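Local coordinates for protein glutathione S-transferase 1 (Ascaris suum, PDB 4Q5F) that conjugates reduced glutathione to a wide range of hydrophobic electrophiles and can also act as a glutathione peroxidase, at residues B[136-139]-B[140-144]; B[183-186]-B[187-190]; B[172-175]-B[176-180]; B[149-152]-B[153-156]. One frame throughout, in Å; residues are numbered along the deposited sequence.

Interaction 1. Residues B[136-139]-B[140-144]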
loop_
_atom_site.group_PDB
_atom_site.type_symbol
_atom_site.label_atom_id
_atom_site.label_comp_id
_atom_site.label_asym_id
_atom_site.label_seq_id
_atom_site.Cartn_x
_atom_site.Cartn_y
_atom_site.Cartn_z
ATOM N N VAL B 136 -20.953 7.118 -4.457
ATOM C CA VAL B 136 -19.561 6.685 -4.292
ATOM C C VAL B 136 -18.702 7.663 -3.492
ATOM O O VAL B 136 -18.005 7.258 -2.560
ATOM C CB VAL B 136 -18.863 6.464 -5.648
ATOM C CG1 VAL B 136 -17.535 5.741 -5.443
ATOM C CG2 VAL B 136 -19.753 5.673 -6.592
ATOM N N ALA B 137 -18.747 8.943 -3.850
ATOM C CA ALA B 137 -17.866 9.931 -3.231
ATOM C C ALA B 137 -18.223 10.243 -1.776
ATOM O O ALA B 137 -17.402 10.030 -0.883
ATOM C CB ALA B 137 -17.836 11.209 -4.049
ATOM N N VAL B 138 -19.458 10.677 -1.601
ATOM C CA VAL B 138 -19.890 11.136 -0.279
ATOM C C VAL B 138 -19.970 10.006 0.760
ATOM O O VAL B 138 -19.716 10.250 1.937
ATOM C CB VAL B 138 -21.201 12.005 -0.295
ATOM C CG1 VAL B 138 -21.651 12.338 1.127
ATOM C CG2 VAL B 138 -21.071 13.274 -1.137
ATOM N N PRO B 139 -20.306 8.810 0.363
ATOM C CA PRO B 139 -20.256 7.713 1.335
ATOM C C PRO B 139 -18.818 7.363 1.718
ATOM O O PRO B 139 -18.546 7.075 2.885
ATOM C CB PRO B 139 -20.901 6.542 0.581
ATOM C CG PRO B 139 -21.634 7.156 -0.565
ATOM C CD PRO B 139 -20.810 8.340 -0.938
ATOM N N ALA B 140 -17.914 7.388 0.741
ATOM C CA ALA B 140 -16.497 7.135 0.994
ATOM C C ALA B 140 -15.944 8.208 1.920
ATOM O O ALA B 140 -15.270 7.914 2.908
ATOM C CB ALA B 140 -15.725 7.120 -0.315
ATOM N N ARG B 141 -16.242 9.455 1.578
ATOM C CA ARG B 141 -15.878 10.611 2.386
ATOM C C ARG B 141 -16.366 10.452 3.824
ATOM O O ARG B 141 -15.612 10.650 4.778
ATOM C CB ARG B 141 -16.496 11.866 1.763
ATOM C CG ARG B 141 -16.369 13.138 2.583
ATOM C CD ARG B 141 -17.098 14.281 1.892
ATOM N NE ARG B 141 -18.554 14.142 1.957
ATOM C CZ ARG B 141 -19.337 14.757 2.840
ATOM N NH1 ARG B 141 -18.825 15.573 3.754
ATOM N NH2 ARG B 141 -20.648 14.559 2.807
ATOM N N ASP B 142 -17.636 10.091 3.968
ATOM C CA ASP B 142 -18.260 9.994 5.281
ATOM C C ASP B 142 -17.683 8.858 6.122
ATOM O O ASP B 142 -17.657 8.950 7.349
ATOM C CB ASP B 142 -19.773 9.828 5.137
ATOM C CG ASP B 142 -20.451 11.082 4.606
ATOM O OD1 ASP B 142 -19.739 11.979 4.104
ATOM O OD2 ASP B 142 -21.695 11.166 4.679
ATOM N N LYS B 143 -17.223 7.793 5.474
ATOM C CA LYS B 143 -16.624 6.677 6.204
ATOM C C LYS B 143 -15.192 6.982 6.636
ATOM O O LYS B 143 -14.811 6.716 7.775
ATOM C CB LYS B 143 -16.625 5.398 5.363
ATOM C CG LYS B 143 -16.227 4.159 6.166
ATOM C CD LYS B 143 -15.885 2.962 5.292
ATOM C CE LYS B 143 -15.960 1.672 6.103
ATOM N NZ LYS B 143 -15.220 0.545 5.472
ATOM N N HIS B 144 -14.404 7.541 5.724
ATOM C CA HIS B 144 -12.955 7.604 5.905
ATOM C C HIS B 144 -12.445 8.836 6.653
ATOM O O HIS B 144 -11.517 8.731 7.455
ATOM C CB HIS B 144 -12.257 7.491 4.551
ATOM C CG HIS B 144 -12.264 6.104 3.991
ATOM N ND1 HIS B 144 -11.354 5.145 4.380
ATOM C CD2 HIS B 144 -13.075 5.512 3.084
ATOM C CE1 HIS B 144 -11.602 4.020 3.727
ATOM N NE2 HIS B 144 -12.638 4.216 2.939
#
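R141 runs back along its helix beside V138, both side chains pointing the same way, and bends at its far end around the valine. R141 CB sits over the preceding turn, 3.3 Å from A137 O. Up to CD the chain is extended; CG stands anti to the backbone N (chi1 172°), and the fold in the chain comes at chi3 (72°), which swings the guanidinium back toward V138. R141 NE then passes 3.7 Å from V138 CG1. At the tip, R141 NH2 meets V138 CG1 at 3.0 Å, a tight approach in which the methyl sits at the edge of the guanidinium and in its plane. The turn belongs to the long helix 129-155 of the all-helical C-terminal GST domain, kinked at P139, and A140 and H144 of the same stretch face helix 94-114. Above one guanidinium face, offset toward its rim, lies the D142 carboxylate: R141 NH2 and D142 OD1 are 3.0 Å apart, a salt bridge of charges alone, since the oxygen is well out of the plane and no N-H points at it. In the backbone, R141 N gives a nearly straight bond of 2.8 Å to A137 O. Elsewhere R141 packs on the loop residue F186.

Interaction 2. Residues B[183-186]-B[187-190]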
loop_
_atom_site.group_PDB
_atom_site.type_symbol
_atom_site.label_atom_id
_atom_site.label_comp_id
_atom_site.label_asym_id
_atom_site.label_seq_id
_atom_site.Cartn_x
_atom_site.Cartn_y
_atom_site.Cartn_z
ATOM N N ILE B 183 -14.659 18.106 -5.363
ATOM C CA ILE B 183 -15.833 17.770 -4.570
ATOM C C ILE B 183 -16.147 18.926 -3.625
ATOM O O ILE B 183 -15.393 19.179 -2.688
ATOM C CB ILE B 183 -15.582 16.476 -3.770
ATOM C CG1 ILE B 183 -15.484 15.287 -4.728
ATOM C CG2 ILE B 183 -16.691 16.225 -2.754
ATOM C CD1 ILE B 183 -14.779 14.083 -4.153
ATOM N N PRO B 184 -17.253 19.646 -3.872
ATOM C CA PRO B 184 -17.561 20.764 -2.973
ATOM C C PRO B 184 -17.924 20.281 -1.573
ATOM O O PRO B 184 -18.640 19.290 -1.432
ATOM C CB PRO B 184 -18.770 21.436 -3.637
ATOM C CG PRO B 184 -18.788 20.929 -5.041
ATOM C CD PRO B 184 -18.224 19.550 -4.976
ATOM N N ASP B 185 -17.418 20.976 -0.559
ATOM C CA ASP B 185 -17.709 20.650 0.833
ATOM C C ASP B 185 -17.173 19.265 1.203
ATOM O O ASP B 185 -17.700 18.596 2.094
ATOM C CB ASP B 185 -19.215 20.748 1.101
ATOM C CG ASP B 185 -19.798 22.076 0.657
ATOM O OD1 ASP B 185 -19.613 23.082 1.378
ATOM O OD2 ASP B 185 -20.444 22.115 -0.412
ATOM N N PHE B 186 -16.120 18.854 0.503
ATOM C CA PHE B 186 -15.420 17.599 0.755
ATOM C C PHE B 186 -14.923 17.496 2.197
ATOM O O PHE B 186 -14.932 16.420 2.790
ATOM C CB PHE B 186 -14.239 17.501 -0.213
ATOM C CG PHE B 186 -13.381 16.286 -0.023
ATOM C CD1 PHE B 186 -13.834 15.034 -0.402
ATOM C CD2 PHE B 186 -12.105 16.402 0.504
ATOM C CE1 PHE B 186 -13.037 13.917 -0.239
ATOM C CE2 PHE B 186 -11.302 15.288 0.667
ATOM C CZ PHE B 186 -11.768 14.044 0.295
ATOM N N LEU B 187 -14.483 18.621 2.751
ATOM C CA LEU B 187 -13.965 18.658 4.114
ATOM C C LEU B 187 -14.948 19.302 5.084
ATOM O O LEU B 187 -14.697 19.347 6.290
ATOM C CB LEU B 187 -12.640 19.417 4.154
ATOM C CG LEU B 187 -11.487 18.770 3.387
ATOM C CD1 LEU B 187 -10.250 19.643 3.490
ATOM C CD2 LEU B 187 -11.195 17.365 3.901
ATOM N N SER B 188 -16.056 19.810 4.556
ATOM C CA SER B 188 -17.085 20.414 5.390
ATOM C C SER B 188 -17.552 19.430 6.457
ATOM O O SER B 188 -18.012 18.335 6.138
ATOM C CB SER B 188 -18.266 20.855 4.532
ATOM O OG SER B 188 -17.906 21.933 3.685
ATOM N N GLY B 189 -17.419 19.829 7.720
ATOM C CA GLY B 189 -17.781 18.984 8.846
ATOM C C GLY B 189 -16.571 18.452 9.597
ATOM O O GLY B 189 -16.708 17.859 10.669
ATOM N N HIS B 190 -15.387 18.670 9.031
ATOM C CA HIS B 190 -14.135 18.161 9.590
ATOM C C HIS B 190 -13.075 19.251 9.673
ATOM O O HIS B 190 -12.150 19.281 8.861
ATOM C CB HIS B 190 -13.595 17.035 8.712
ATOM C CG HIS B 190 -14.542 15.892 8.545
ATOM N ND1 HIS B 190 -14.575 14.818 9.412
ATOM C CD2 HIS B 190 -15.489 15.645 7.611
ATOM C CE1 HIS B 190 -15.499 13.968 9.021
ATOM N NE2 HIS B 190 -16.074 14.444 7.926
#
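D185 and S188 turn their polar ends to one another on one side of this loop, while F186 and L187 send their apolar groups to the other, into the protein. D185 OD1 accepts S188 OG at 3.1 Å on its anti lone pair, the one away from the other oxygen. Both groups stand beside their own backbone N (chi1 -52° for D185 and -68° for S188), which brings them together across the bend. D185 CB is also close, 3.1 Å from S188 OG. A weak backbone bond, S188 N to D185 O at 3.2 Å, backs the side-chain link. The F186 ring and the L187 side chain slant across each other: L187 CD2 lies 3.6 Å from F186 CD2 and slightly farther from F186 CE2. Beyond this pair, F186 is covered by L176 and W179 of helix 167-182, whereas L187 rests on K194 and I197 of helix 191-201. Two type II beta turns in succession shape the backbone, I183 to F186 and L187 to H190; the second is closed by H190 N to L187 O at 2.9 Å, with G189 at positive phi in its third position. This double turn is the link between two helices of the C-terminal GST domain, and it delivers H190 to the N-cap of helix 191-201.

Interaction 3. Residues B[172-175]-B[176-180]; sequences ITDS and LASWE
D174 O is gripped twice by S178: the backbone N bonds to it at 3.0 Å and the side-chain OG at 3.1 Å, the two donors approaching from opposite faces of the carbonyl plane. The hydroxyl can fold back this way because OG stands beside its own backbone N (chi1 -62°). At the next residue, S175 O accepts W179 N at 2.9 Å and lies at the edge of the indole, near its plane, 3.2 Å from W179 CD1. On another side of the helix I172 and L176 run side by side, with I172 CG2 against L176 CD1 at 3.7 Å; L176 CG lies over I172 O at 3.3 Å. The bond L176 N to I172 O, 2.9 Å long with an N-H...O angle of 174°, joins the two turns almost in line.

Outside this shell, D174 OD1 forms a salt bridge to R213, S178 OG is bonded by R24, and the hydroxyls of T173 and S175 return to the backbone oxygens of D169 and V171. Apolar cover comes from F107, M111 and L114 of helix 94-114 for I172, S175 and W179, and from I197 for L176. Buried on several sides, with hydroxyls spent on carbonyls of the preceding turn, the segment is the middle of helix 167-182, the central helix of the all-helical GST C-terminal domain.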
loop_
_atom_site.group_PDB
_atom_site.type_symbol
_atom_site.label_atom_id
_atom_site.label_comp_id
_atom_site.label_asym_id
_atom_site.label_seq_id
_atom_site.Cartn_x
_atom_site.Cartn_y
_atom_site.Cartn_z
ATOM N N ILE B 172 -0.665 13.107 2.124
ATOM C CA ILE B 172 -2.082 13.077 2.468
ATOM C C ILE B 172 -2.723 14.448 2.277
ATOM O O ILE B 172 -3.720 14.579 1.568
ATOM C CB ILE B 172 -2.291 12.594 3.926
ATOM C CG1 ILE B 172 -2.015 11.093 4.021
ATOM C CG2 ILE B 172 -3.717 12.881 4.411
ATOM C CD1 ILE B 172 -1.924 10.562 5.439
ATOM N N THR B 173 -2.145 15.463 2.908
ATOM C CA THR B 173 -2.720 16.802 2.891
ATOM C C THR B 173 -2.773 17.401 1.486
ATOM O O THR B 173 -3.702 18.137 1.156
ATOM C CB THR B 173 -1.940 17.755 3.807
ATOM O OG1 THR B 173 -0.554 17.742 3.447
ATOM C CG2 THR B 173 -2.094 17.332 5.259
ATOM N N ASP B 174 -1.780 17.090 0.659
ATOM C CA ASP B 174 -1.762 17.593 -0.710
ATOM C C ASP B 174 -2.897 16.972 -1.512
ATOM O O ASP B 174 -3.598 17.662 -2.252
ATOM C CB ASP B 174 -0.427 17.291 -1.389
ATOM C CG ASP B 174 -0.345 17.864 -2.792
ATOM O OD1 ASP B 174 -0.192 19.098 -2.923
ATOM O OD2 ASP B 174 -0.430 17.082 -3.762
ATOM N N SER B 175 -3.073 15.663 -1.357
ATOM C CA SER B 175 -4.105 14.934 -2.084
ATOM C C SER B 175 -5.495 15.386 -1.646
ATOM O O SER B 175 -6.361 15.646 -2.481
ATOM C CB SER B 175 -3.952 13.429 -1.868
ATOM O OG SER B 175 -2.616 13.018 -2.093
ATOM N N LEU B 176 -5.703 15.472 -0.334
ATOM C CA LEU B 176 -6.974 15.939 0.212
ATOM C C LEU B 176 -7.285 17.344 -0.287
ATOM O O LEU B 176 -8.419 17.643 -0.661
ATOM C CB LEU B 176 -6.937 15.935 1.741
ATOM C CG LEU B 176 -6.893 14.578 2.445
ATOM C CD1 LEU B 176 -6.854 14.772 3.954
ATOM C CD2 LEU B 176 -8.075 13.710 2.049
ATOM N N ALA B 177 -6.268 18.202 -0.289
ATOM C CA ALA B 177 -6.418 19.575 -0.756
ATOM C C ALA B 177 -6.895 19.606 -2.202
ATOM O O ALA B 177 -7.766 20.397 -2.562
ATOM C CB ALA B 177 -5.100 20.318 -0.621
ATOM N N SER B 178 -6.324 18.736 -3.028
ATOM C CA SER B 178 -6.683 18.667 -4.439
ATOM C C SER B 178 -8.104 18.139 -4.624
ATOM O O SER B 178 -8.862 18.654 -5.443
ATOM C CB SER B 178 -5.696 17.779 -5.200
ATOM O OG SER B 178 -4.385 18.309 -5.134
ATOM N N TRP B 179 -8.457 17.111 -3.860
ATOM C CA TRP B 179 -9.791 16.526 -3.940
ATOM C C TRP B 179 -10.861 17.514 -3.497
ATOM O O TRP B 179 -12.019 17.408 -3.899
ATOM C CB TRP B 179 -9.873 15.254 -3.096
ATOM C CG TRP B 179 -9.439 14.043 -3.843
ATOM C CD1 TRP B 179 -8.254 13.379 -3.716
ATOM C CD2 TRP B 179 -10.179 13.353 -4.855
ATOM N NE1 TRP B 179 -8.214 12.314 -4.582
ATOM C CE2 TRP B 179 -9.385 12.276 -5.292
ATOM C CE3 TRP B 179 -11.439 13.541 -5.431
ATOM C CZ2 TRP B 179 -9.809 11.389 -6.281
ATOM C CZ3 TRP B 179 -11.858 12.660 -6.410
ATOM C CH2 TRP B 179 -11.046 11.598 -6.826
ATOM N N GLU B 180 -10.468 18.474 -2.668
ATOM C CA GLU B 180 -11.380 19.517 -2.219
ATOM C C GLU B 180 -11.854 20.351 -3.407
ATOM O O GLU B 180 -12.893 21.008 -3.342
ATOM C CB GLU B 180 -10.689 20.416 -1.191
ATOM C CG GLU B 180 -11.644 21.250 -0.353
ATOM C CD GLU B 180 -10.926 22.166 0.620
ATOM O OE1 GLU B 180 -9.715 21.966 0.848
ATOM O OE2 GLU B 180 -11.576 23.088 1.156
#

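Interaction 4. Residues B[149-152]-B[153-156]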
loop_
_atom_site.group_PDB
_atom_site.type_symbol
_atom_site.label_atom_id
_atom_site.label_comp_id
_atom_site.label_asym_id
_atom_site.label_seq_id
_atom_site.Cartn_x
_atom_site.Cartn_y
_atom_site.Cartn_z
ATOM N N GLU B 149 -9.481 11.641 11.014
ATOM C CA GLU B 149 -9.586 12.686 12.023
ATOM C C GLU B 149 -9.435 12.093 13.420
ATOM O O GLU B 149 -8.838 12.709 14.303
ATOM C CB GLU B 149 -10.930 13.401 11.894
ATOM C CG GLU B 149 -10.901 14.875 12.255
ATOM C CD GLU B 149 -12.175 15.589 11.845
ATOM O OE1 GLU B 149 -13.216 14.913 11.714
ATOM O OE2 GLU B 149 -12.136 16.822 11.643
ATOM N N LYS B 150 -9.982 10.896 13.611
ATOM C CA LYS B 150 -9.842 10.169 14.869
ATOM C C LYS B 150 -8.370 9.920 15.167
ATOM O O LYS B 150 -7.887 10.193 16.265
ATOM C CB LYS B 150 -10.586 8.833 14.789
ATOM C CG LYS B 150 -10.175 7.813 15.850
ATOM C CD LYS B 150 -11.038 6.561 15.788
ATOM C CE LYS B 150 -10.511 5.481 16.720
ATOM N NZ LYS B 150 -11.481 4.365 16.893
ATOM N N PHE B 151 -7.670 9.388 14.171
ATOM C CA PHE B 151 -6.252 9.079 14.283
ATOM C C PHE B 151 -5.456 10.340 14.595
ATOM O O PHE B 151 -4.540 10.326 15.418
ATOM C CB PHE B 151 -5.760 8.477 12.968
ATOM C CG PHE B 151 -4.432 7.784 13.072
ATOM C CD1 PHE B 151 -3.251 8.493 12.939
ATOM C CD2 PHE B 151 -4.367 6.419 13.287
ATOM C CE1 PHE B 151 -2.030 7.852 13.028
ATOM C CE2 PHE B 151 -3.150 5.773 13.374
ATOM C CZ PHE B 151 -1.981 6.490 13.245
ATOM N N LEU B 152 -5.817 11.429 13.926
ATOM C CA LEU B 152 -5.155 12.711 14.114
ATOM C C LEU B 152 -5.314 13.209 15.545
ATOM O O LEU B 152 -4.472 13.953 16.052
ATOM C CB LEU B 152 -5.732 13.738 13.138
ATOM C CG LEU B 152 -5.215 15.173 13.255
ATOM C CD1 LEU B 152 -3.702 15.230 13.094
ATOM C CD2 LEU B 152 -5.897 16.054 12.221
ATOM N N ALA B 153 -6.399 12.793 16.194
ATOM C CA ALA B 153 -6.698 13.236 17.551
ATOM C C ALA B 153 -5.925 12.437 18.597
ATOM O O ALA B 153 -5.790 12.883 19.736
ATOM C CB ALA B 153 -8.192 13.150 17.818
ATOM N N LYS B 154 -5.433 11.257 18.219
ATOM C CA LYS B 154 -4.550 10.495 19.100
ATOM C C LYS B 154 -3.396 11.389 19.497
ATOM O O LYS B 154 -3.047 11.508 20.669
ATOM C CB LYS B 154 -3.926 9.290 18.393
ATOM C CG LYS B 154 -4.856 8.281 17.756
ATOM C CD LYS B 154 -4.051 7.332 16.854
ATOM C CE LYS B 154 -2.955 6.580 17.623
ATOM N NZ LYS B 154 -2.003 5.859 16.727
ATOM N N SER B 155 -2.807 12.009 18.480
ATOM C CA SER B 155 -1.554 12.727 18.622
ATOM C C SER B 155 -1.678 13.888 19.595
ATOM O O SER B 155 -0.932 13.970 20.570
ATOM C CB SER B 155 -1.089 13.234 17.251
ATOM O OG SER B 155 -1.787 14.408 16.868
ATOM N N GLY B 156 -2.617 14.789 19.324
ATOM C CA GLY B 156 -2.706 16.036 20.060
ATOM C C GLY B 156 -1.761 17.050 19.438
ATOM O O GLY B 156 -2.002 18.257 19.481
#
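E149 O takes a weak, bent i to i+4 bond from A153 N at 3.1 Å, while its carboxylate turns away to H190. K150 O also accepts A153 N, at 3.0 Å, with the donor well above the carbonyl plane; K150 NZ goes elsewhere, bonding to the backbone O of T58 of the second subunit. F151 carries the main side-chain contact. Its ring has K154 CD over one face, 3.8 Å from the centroid and 15° off the normal, a CH-pi contact. The bend of the lysine at chi3 (59°) turns the chain end back over the ring, so that K154 NZ lies 4.0 Å from the same F151 centroid, an off-centre cation-pi contact. The lysine thus lies obliquely across the ring, with its methylene nearer the middle and its ammonium toward the CE2–CZ rim. F151 O meanwhile accepts K154 N at 3.1 Å, again from above the carbonyl plane. The ring also touches Q99 and I103 of helix 94-114, and M160 and V161. At L152 the backbone O lies 2.8 Å from S155 OG, which also has S157 O and Y159 O as partners. Then G156, at positive phi, leaves the helix. Bonds shifting from i+4 to i+3, as in a 3-10 turn, mark the fraying C-terminal end of helix 129-155.

Overall arrangement
Interaction 2 is the common neighbour: it touches each of the other three, which do not touch one another. R141 CD of interaction 1 lies 3.2 Å from F186 O, and on another side F186 CE2 packs 3.8 Å from L176 CD2 of interaction 3. At the end of the loop, H190 ND1 reaches E149 OE1 of interaction 4 at 2.7 Å, a probable hydrogen bond. Interactions 1 and 4 share helix 129-155, with centres about 19 Å apart. Interaction 3 is the most central, its S175 side chain about 10 Å from that of S76 in the glutathione pocket; interactions 1, 2 and 4 lie away from that pocket, although the V136 side chain is about 5 Å from a bound glutathione.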